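Local coordinates for protein UDP-N-acetylglucosamine 4,6-dehydratase (PDB 3PVZ) that binds NAD in a Rossmann-type domain and probably acts as a lyase, a 4,6-dehydratase of UDP-N-acetylglucosamine, at residues A[8-13]-A[203-208]; A[15-20]-A[233-238]. All coordinates share one frame; numbering follows the deposited sequence.

From the N terminus, the chain first forms helix 7-10, then a short connection, then helix 19-34, before it enters the large mixed sheet of the Rossmann-type domain. Contact 1 closes a loop of 189 residues by bringing 8-13 against the turn that follows strand 202-203; contact 2 closes one of 212 residues by setting 15-20 beside 233-238. The segments alternate along the chain, so the two closures cross, with centres about 10 Å apart. Together they fasten the N-terminal part, 8-20, to the small three-stranded sheet and the turn next to the NAD site. Probable hydrogen bonds link them: Ala204 N to Val235 O (2.7 Å) and Arg13 NH2 to Phe234 O (3.0 Å).

Contact 1: A[8-13]-A[203-208]; sequences LSLIGR and VAFSDG. With NAD (nicotinamide-adenine-dinucleotide), chain E.
In both Leu10 and Phe205 (chi1 -64° in the latter) CG stands anti to the carbonyl carbon, which carries Leu10 CD1 and the Phe205 ring towards each other, the two side chains crossing at about a right angle. Leu10 CD1 approaches the ring obliquely, 3.8 Å from Phe205 CZ and nearly as close to CE1. The contact sets a Schellman-capped helix end against a type II turn from Val203 to Ser206. Gly12, at positive phi, is the C-prime residue of the cap, which is defined by Arg13 N bonding to Leu8 O and Gly12 N to Ser9 O. Beside the ring contact, the CG2 branch of Ile11 meets Ala204 CB at 4.1 Å, a looser apolar touch. Helix 210-219 also packs on Ala204 and Phe205, through Leu211, while helix 270-280 packs on Leu10.

The other side of the turn binds NAD. Its backbone is closed by Ser206 N bonding to Val203 O (2.9 Å), and its two end residues grip the nicotinamide carboxamide. Such a two-point hold should fix the rotation of that amide. Val203 N donates to NAD O7N at 2.9 Å, nearly straight at 175°. NAD N7N in turn donates to Ser206 OG at 3.0 Å.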
loop_
_atom_site.group_PDB
_atom_site.type_symbol
_atom_site.label_atom_id
_atom_site.label_comp_id
_atom_site.label_asym_id
_atom_site.label_seq_id
_atom_site.Cartn_x
_atom_site.Cartn_y
_atom_site.Cartn_z
ATOM N N LEU A 8 2.445 -15.185 -20.200
ATOM C CA LEU A 8 1.898 -16.479 -20.620
ATOM C C LEU A 8 2.973 -17.517 -20.830
ATOM O O LEU A 8 2.938 -18.589 -20.217
ATOM C CB LEU A 8 1.053 -16.340 -21.897
ATOM C CG LEU A 8 -0.399 -15.887 -21.675
ATOM C CD1 LEU A 8 -1.115 -15.682 -23.012
ATOM C CD2 LEU A 8 -1.163 -16.893 -20.819
ATOM N N SER A 9 3.947 -17.214 -21.679
ATOM C CA SER A 9 5.035 -18.159 -21.881
ATOM C C SER A 9 5.693 -18.522 -20.541
ATOM O O SER A 9 6.026 -19.668 -20.332
ATOM C CB SER A 9 6.066 -17.651 -22.906
ATOM O OG SER A 9 6.407 -16.293 -22.677
ATOM N N LEU A 10 5.834 -17.576 -19.617
ATOM C CA LEU A 10 6.399 -17.896 -18.294
ATOM C C LEU A 10 5.560 -18.886 -17.498
ATOM O O LEU A 10 6.112 -19.712 -16.780
ATOM C CB LEU A 10 6.634 -16.655 -17.442
ATOM C CG LEU A 10 7.941 -15.939 -17.738
ATOM C CD1 LEU A 10 8.074 -14.754 -16.851
ATOM C CD2 LEU A 10 9.128 -16.886 -17.537
ATOM N N ILE A 11 4.240 -18.830 -17.627
ATOM C CA ILE A 11 3.409 -19.749 -16.856
ATOM C C ILE A 11 2.990 -20.948 -17.695
ATOM O O ILE A 11 1.917 -21.534 -17.485
ATOM C CB ILE A 11 2.203 -19.037 -16.141
ATOM C CG1 ILE A 11 1.344 -18.236 -17.122
ATOM C CG2 ILE A 11 2.719 -18.128 -15.074
ATOM C CD1 ILE A 11 0.067 -17.654 -16.503
ATOM N N GLY A 12 3.843 -21.324 -18.647
ATOM C CA GLY A 12 3.707 -22.608 -19.348
ATOM C C GLY A 12 2.465 -22.757 -20.196
ATOM O O GLY A 12 1.944 -23.860 -20.341
ATOM N N ARG A 13 1.996 -21.642 -20.751
ATOM C CA ARG A 13 0.814 -21.593 -21.600
ATOM C C ARG A 13 1.136 -20.682 -22.767
ATOM O O ARG A 13 2.121 -19.977 -22.743
ATOM C CB ARG A 13 -0.395 -21.012 -20.832
ATOM C CG ARG A 13 -1.110 -21.994 -19.921
ATOM C CD ARG A 13 -2.568 -21.526 -19.550
ATOM N NE ARG A 13 -2.592 -20.553 -18.453
ATOM C CZ ARG A 13 -3.152 -19.343 -18.515
ATOM N NH1 ARG A 13 -3.764 -18.912 -19.611
ATOM N NH2 ARG A 13 -3.108 -18.559 -17.456
ATOM N N VAL A 203 -2.341 -14.971 -9.274
ATOM C CA VAL A 203 -2.240 -14.012 -10.358
ATOM C C VAL A 203 -0.773 -13.614 -10.638
ATOM O O VAL A 203 -0.143 -12.925 -9.844
ATOM C CB VAL A 203 -3.115 -12.772 -10.091
ATOM C CG1 VAL A 203 -3.021 -11.811 -11.287
ATOM C CG2 VAL A 203 -4.591 -13.175 -9.859
ATOM N N ALA A 204 -0.219 -14.071 -11.770
ATOM C CA ALA A 204 1.255 -14.000 -11.958
ATOM C C ALA A 204 1.755 -12.581 -11.788
ATOM O O ALA A 204 1.238 -11.663 -12.385
ATOM C CB ALA A 204 1.671 -14.540 -13.314
ATOM N N PHE A 205 2.745 -12.419 -10.942
ATOM C CA PHE A 205 3.435 -11.161 -10.736
ATOM C C PHE A 205 2.622 -10.129 -9.981
ATOM O O PHE A 205 3.059 -9.000 -9.828
ATOM C CB PHE A 205 4.050 -10.607 -12.042
ATOM C CG PHE A 205 5.123 -11.505 -12.593
ATOM C CD1 PHE A 205 4.808 -12.514 -13.509
ATOM C CD2 PHE A 205 6.425 -11.421 -12.123
ATOM C CE1 PHE A 205 5.801 -13.398 -13.988
ATOM C CE2 PHE A 205 7.411 -12.290 -12.581
ATOM C CZ PHE A 205 7.100 -13.284 -13.522
ATOM N N SER A 206 1.481 -10.536 -9.430
ATOM C CA SER A 206 0.729 -9.612 -8.598
ATOM C C SER A 206 1.660 -9.055 -7.500
ATOM O O SER A 206 2.607 -9.720 -7.046
ATOM C CB SER A 206 -0.530 -10.267 -8.042
ATOM O OG SER A 206 -0.237 -11.269 -7.116
ATOM N N ASP A 207 1.416 -7.800 -7.162
ATOM C CA ASP A 207 2.166 -7.073 -6.150
ATOM C C ASP A 207 2.275 -7.862 -4.854
ATOM O O ASP A 207 1.312 -8.464 -4.411
ATOM C CB ASP A 207 1.488 -5.713 -5.865
ATOM C CG ASP A 207 2.439 -4.682 -5.228
ATOM O OD1 ASP A 207 3.674 -4.939 -5.157
ATOM O OD2 ASP A 207 1.956 -3.582 -4.831
ATOM N N GLY A 208 3.446 -7.839 -4.233
ATOM C CA GLY A 208 3.648 -8.589 -3.017
ATOM C C GLY A 208 3.897 -10.102 -3.164
ATOM O O GLY A 208 4.266 -10.742 -2.195
HETATM P PA NAD E . -3.120 -6.068 -3.762
HETATM O O1A NAD E . -2.287 -5.972 -2.526
HETATM O O2A NAD E . -2.271 -5.840 -4.976
HETATM O O5B NAD E . -4.101 -4.825 -3.903
HETATM C C5B NAD E . -4.962 -4.570 -2.772
HETATM C C4B NAD E . -5.288 -3.080 -2.924
HETATM O O4B NAD E . -6.164 -2.616 -1.917
HETATM C C3B NAD E . -3.979 -2.233 -2.832
HETATM O O3B NAD E . -3.844 -1.374 -3.945
HETATM C C2B NAD E . -4.174 -1.458 -1.508
HETATM O O2B NAD E . -3.460 -0.230 -1.432
HETATM C C1B NAD E . -5.715 -1.339 -1.546
HETATM N N9A NAD E . -6.247 -1.050 -0.223
HETATM C C8A NAD E . -6.041 -1.746 0.905
HETATM N N7A NAD E . -6.615 -1.179 1.915
HETATM C C5A NAD E . -7.309 -0.107 1.425
HETATM C C6A NAD E . -8.102 0.885 1.996
HETATM N N6A NAD E . -8.362 0.786 3.341
HETATM N N1A NAD E . -8.617 1.848 1.239
HETATM C C2A NAD E . -8.355 1.903 -0.063
HETATM N N3A NAD E . -7.592 1.004 -0.633
HETATM C C4A NAD E . -7.067 0.005 0.064
HETATM O O3 NAD E . -3.908 -7.472 -3.753
HETATM P PN NAD E . -4.382 -8.126 -5.168
HETATM O O1N NAD E . -3.354 -9.142 -5.638
HETATM O O2N NAD E . -4.818 -7.241 -6.262
HETATM O O5D NAD E . -5.581 -9.107 -4.595
HETATM C C5D NAD E . -6.782 -8.384 -4.369
HETATM C C4D NAD E . -7.837 -9.337 -3.795
HETATM O O4D NAD E . -7.816 -10.608 -4.519
HETATM C C3D NAD E . -7.490 -9.686 -2.331
HETATM O O3D NAD E . -8.656 -10.007 -1.538
HETATM C C2D NAD E . -6.701 -11.007 -2.473
HETATM O O2D NAD E . -6.739 -11.804 -1.280
HETATM C C1D NAD E . -7.467 -11.687 -3.607
HETATM N N1N NAD E . -6.677 -12.738 -4.267
HETATM C C2N NAD E . -5.531 -12.393 -4.867
HETATM C C3N NAD E . -4.760 -13.335 -5.515
HETATM C C7N NAD E . -3.482 -12.980 -6.156
HETATM O O7N NAD E . -2.834 -13.908 -6.635
HETATM N N7N NAD E . -3.009 -11.725 -6.197
HETATM C C4N NAD E . -5.192 -14.684 -5.544
HETATM C C5N NAD E . -6.392 -14.997 -4.926
HETATM C C6N NAD E . -7.120 -13.999 -4.277
#

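Contact 2: A[15-20]-A[233-238]; sequences TELFHQ and YFVTPQ
Apolar packing joins Leu17 to Val235, and polar side chains meet where Glu16 faces Gln238; together they lay the connection before helix 19-34 over the junction where strand 231-235, in the middle of a small three-stranded sheet, turns into helix 237-250. That helix start is consistent with a capping box: Thr236, at the N-cap, caps a backbone N with its side chain, and Glu239 OE1 accepts from Thr236 N. Glu239 OE2 accepts from Leu17 N, tying the cap to 15-20.

In the apolar group, Leu17 CD2 touches Val235 CG1 at 3.9 Å, with the side chains crossing at about a right angle. Val235 holds CG1 opposite its carbonyl carbon, beside the backbone N (chi1 -67°), which places this branch against the leucine. Leu17 also leans on the next residue of its own segment, its CB lying 3.8 Å above the plane of the Phe18 ring, over the centre. Pro259 of strand 255-259 packs against both Leu17 and Phe18.

Glu16, bent at chi2, swings its carboxylate across the amide of Gln238, whose chain runs extended beyond CG. The two planes stand 61° apart, in a polar contact and not a hydrogen bond. Gln238 NE2 has a bonded partner in Glu242 OE2, while Glu16 OE1 lies close to Glu242 OE1, a like-charge approach that might favour protonation of one carboxylate. Gln238 NE2 is nearly equidistant from the two oxygens of Glu16, 3.5 Å from OE1 and 3.6 Å from OE2.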
loop_
_atom_site.group_PDB
_atom_site.type_symbol
_atom_site.label_atom_id
_atom_site.label_comp_id
_atom_site.label_asym_id
_atom_site.label_seq_id
_atom_site.Cartn_x
_atom_site.Cartn_y
_atom_site.Cartn_z
ATOM N N THR A 15 -1.893 -19.399 -24.740
ATOM C CA THR A 15 -3.181 -18.782 -25.077
ATOM C C THR A 15 -3.972 -18.299 -23.836
ATOM O O THR A 15 -3.903 -18.914 -22.766
ATOM C CB THR A 15 -3.999 -19.815 -25.842
ATOM O OG1 THR A 15 -5.133 -19.190 -26.438
ATOM C CG2 THR A 15 -4.424 -20.970 -24.912
ATOM N N GLU A 16 -4.722 -17.210 -23.997
ATOM C CA GLU A 16 -5.556 -16.665 -22.923
ATOM C C GLU A 16 -6.581 -17.700 -22.456
ATOM O O GLU A 16 -6.900 -18.626 -23.188
ATOM C CB GLU A 16 -6.239 -15.335 -23.323
ATOM C CG GLU A 16 -5.275 -14.225 -23.796
ATOM C CD GLU A 16 -5.488 -12.798 -23.184
ATOM O OE1 GLU A 16 -6.215 -12.587 -22.148
ATOM O OE2 GLU A 16 -4.844 -11.870 -23.745
ATOM N N LEU A 17 -7.018 -17.591 -21.205
ATOM C CA LEU A 17 -8.038 -18.482 -20.651
ATOM C C LEU A 17 -9.460 -18.276 -21.161
ATOM O O LEU A 17 -10.183 -19.242 -21.361
ATOM C CB LEU A 17 -8.096 -18.367 -19.130
ATOM C CG LEU A 17 -7.494 -19.507 -18.332
ATOM C CD1 LEU A 17 -6.047 -19.541 -18.619
ATOM C CD2 LEU A 17 -7.751 -19.312 -16.841
ATOM N N PHE A 18 -9.887 -17.022 -21.309
ATOM C CA PHE A 18 -11.307 -16.728 -21.517
ATOM C C PHE A 18 -11.626 -16.157 -22.911
ATOM O O PHE A 18 -12.675 -15.545 -23.130
ATOM C CB PHE A 18 -11.743 -15.717 -20.495
ATOM C CG PHE A 18 -11.395 -16.076 -19.096
ATOM C CD1 PHE A 18 -11.746 -17.293 -18.570
ATOM C CD2 PHE A 18 -10.771 -15.161 -18.278
ATOM C CE1 PHE A 18 -11.450 -17.605 -17.268
ATOM C CE2 PHE A 18 -10.481 -15.464 -16.969
ATOM C CZ PHE A 18 -10.794 -16.691 -16.468
ATOM N N HIS A 19 -10.715 -16.364 -23.840
ATOM C CA HIS A 19 -10.885 -15.864 -25.183
ATOM C C HIS A 19 -12.280 -16.165 -25.771
ATOM O O HIS A 19 -12.907 -15.304 -26.403
ATOM C CB HIS A 19 -9.757 -16.412 -26.083
ATOM C CG HIS A 19 -9.754 -15.821 -27.448
ATOM N ND1 HIS A 19 -10.303 -16.465 -28.534
ATOM C CD2 HIS A 19 -9.328 -14.616 -27.897
ATOM C CE1 HIS A 19 -10.185 -15.698 -29.603
ATOM N NE2 HIS A 19 -9.603 -14.567 -29.244
ATOM N N GLN A 20 -12.793 -17.355 -25.518
ATOM C CA GLN A 20 -14.122 -17.718 -26.035
ATOM C C GLN A 20 -15.294 -16.984 -25.335
ATOM O O GLN A 20 -16.199 -16.456 -26.000
ATOM C CB GLN A 20 -14.323 -19.238 -25.948
ATOM C CG GLN A 20 -13.344 -20.071 -26.824
ATOM C CD GLN A 20 -11.879 -20.131 -26.267
ATOM O OE1 GLN A 20 -11.593 -19.741 -25.112
ATOM N NE2 GLN A 20 -10.951 -20.603 -27.115
ATOM N N TYR A 233 -1.446 -23.207 -9.863
ATOM C CA TYR A 233 -1.996 -22.653 -11.085
ATOM C C TYR A 233 -1.855 -21.152 -11.142
ATOM O O TYR A 233 -2.177 -20.439 -10.176
ATOM C CB TYR A 233 -3.479 -22.962 -11.186
ATOM C CG TYR A 233 -3.813 -24.423 -11.257
ATOM C CD1 TYR A 233 -3.387 -25.198 -12.328
ATOM C CD2 TYR A 233 -4.605 -25.011 -10.284
ATOM C CE1 TYR A 233 -3.726 -26.573 -12.418
ATOM C CE2 TYR A 233 -4.939 -26.366 -10.341
ATOM C CZ TYR A 233 -4.495 -27.134 -11.406
ATOM O OH TYR A 233 -4.824 -28.437 -11.435
ATOM N N PHE A 234 -1.429 -20.664 -12.299
ATOM C CA PHE A 234 -1.194 -19.274 -12.511
ATOM C C PHE A 234 -2.029 -18.694 -13.648
ATOM O O PHE A 234 -2.209 -19.311 -14.690
ATOM C CB PHE A 234 0.271 -19.061 -12.836
ATOM C CG PHE A 234 1.172 -19.323 -11.686
ATOM C CD1 PHE A 234 1.561 -18.293 -10.845
ATOM C CD2 PHE A 234 1.648 -20.616 -11.442
ATOM C CE1 PHE A 234 2.391 -18.539 -9.777
ATOM C CE2 PHE A 234 2.465 -20.858 -10.386
ATOM C CZ PHE A 234 2.857 -19.836 -9.550
ATOM N N VAL A 235 -2.499 -17.479 -13.451
ATOM C CA VAL A 235 -3.154 -16.706 -14.493
ATOM C C VAL A 235 -2.434 -15.396 -14.647
ATOM O O VAL A 235 -1.649 -15.019 -13.791
ATOM C CB VAL A 235 -4.612 -16.410 -14.172
ATOM C CG1 VAL A 235 -5.416 -17.681 -14.167
ATOM C CG2 VAL A 235 -4.745 -15.693 -12.812
ATOM N N THR A 236 -2.691 -14.730 -15.774
ATOM C CA THR A 236 -2.236 -13.374 -16.015
ATOM C C THR A 236 -3.110 -12.301 -15.331
ATOM O O THR A 236 -4.323 -12.488 -15.077
ATOM C CB THR A 236 -2.189 -13.044 -17.528
ATOM O OG1 THR A 236 -3.522 -13.004 -18.040
ATOM C CG2 THR A 236 -1.386 -14.127 -18.306
ATOM N N PRO A 237 -2.495 -11.147 -15.059
ATOM C CA PRO A 237 -3.265 -10.006 -14.619
ATOM C C PRO A 237 -4.509 -9.774 -15.488
ATOM O O PRO A 237 -5.593 -9.655 -14.934
ATOM C CB PRO A 237 -2.272 -8.845 -14.745
ATOM C CG PRO A 237 -0.955 -9.490 -14.482
ATOM C CD PRO A 237 -1.060 -10.822 -15.179
ATOM N N GLN A 238 -4.383 -9.742 -16.813
ATOM C CA GLN A 238 -5.557 -9.464 -17.644
ATOM C C GLN A 238 -6.647 -10.473 -17.437
ATOM O O GLN A 238 -7.828 -10.150 -17.472
ATOM C CB GLN A 238 -5.215 -9.432 -19.115
ATOM C CG GLN A 238 -6.419 -9.151 -20.026
ATOM C CD GLN A 238 -5.984 -8.747 -21.428
ATOM O OE1 GLN A 238 -4.956 -8.105 -21.592
ATOM N NE2 GLN A 238 -6.771 -9.119 -22.439
#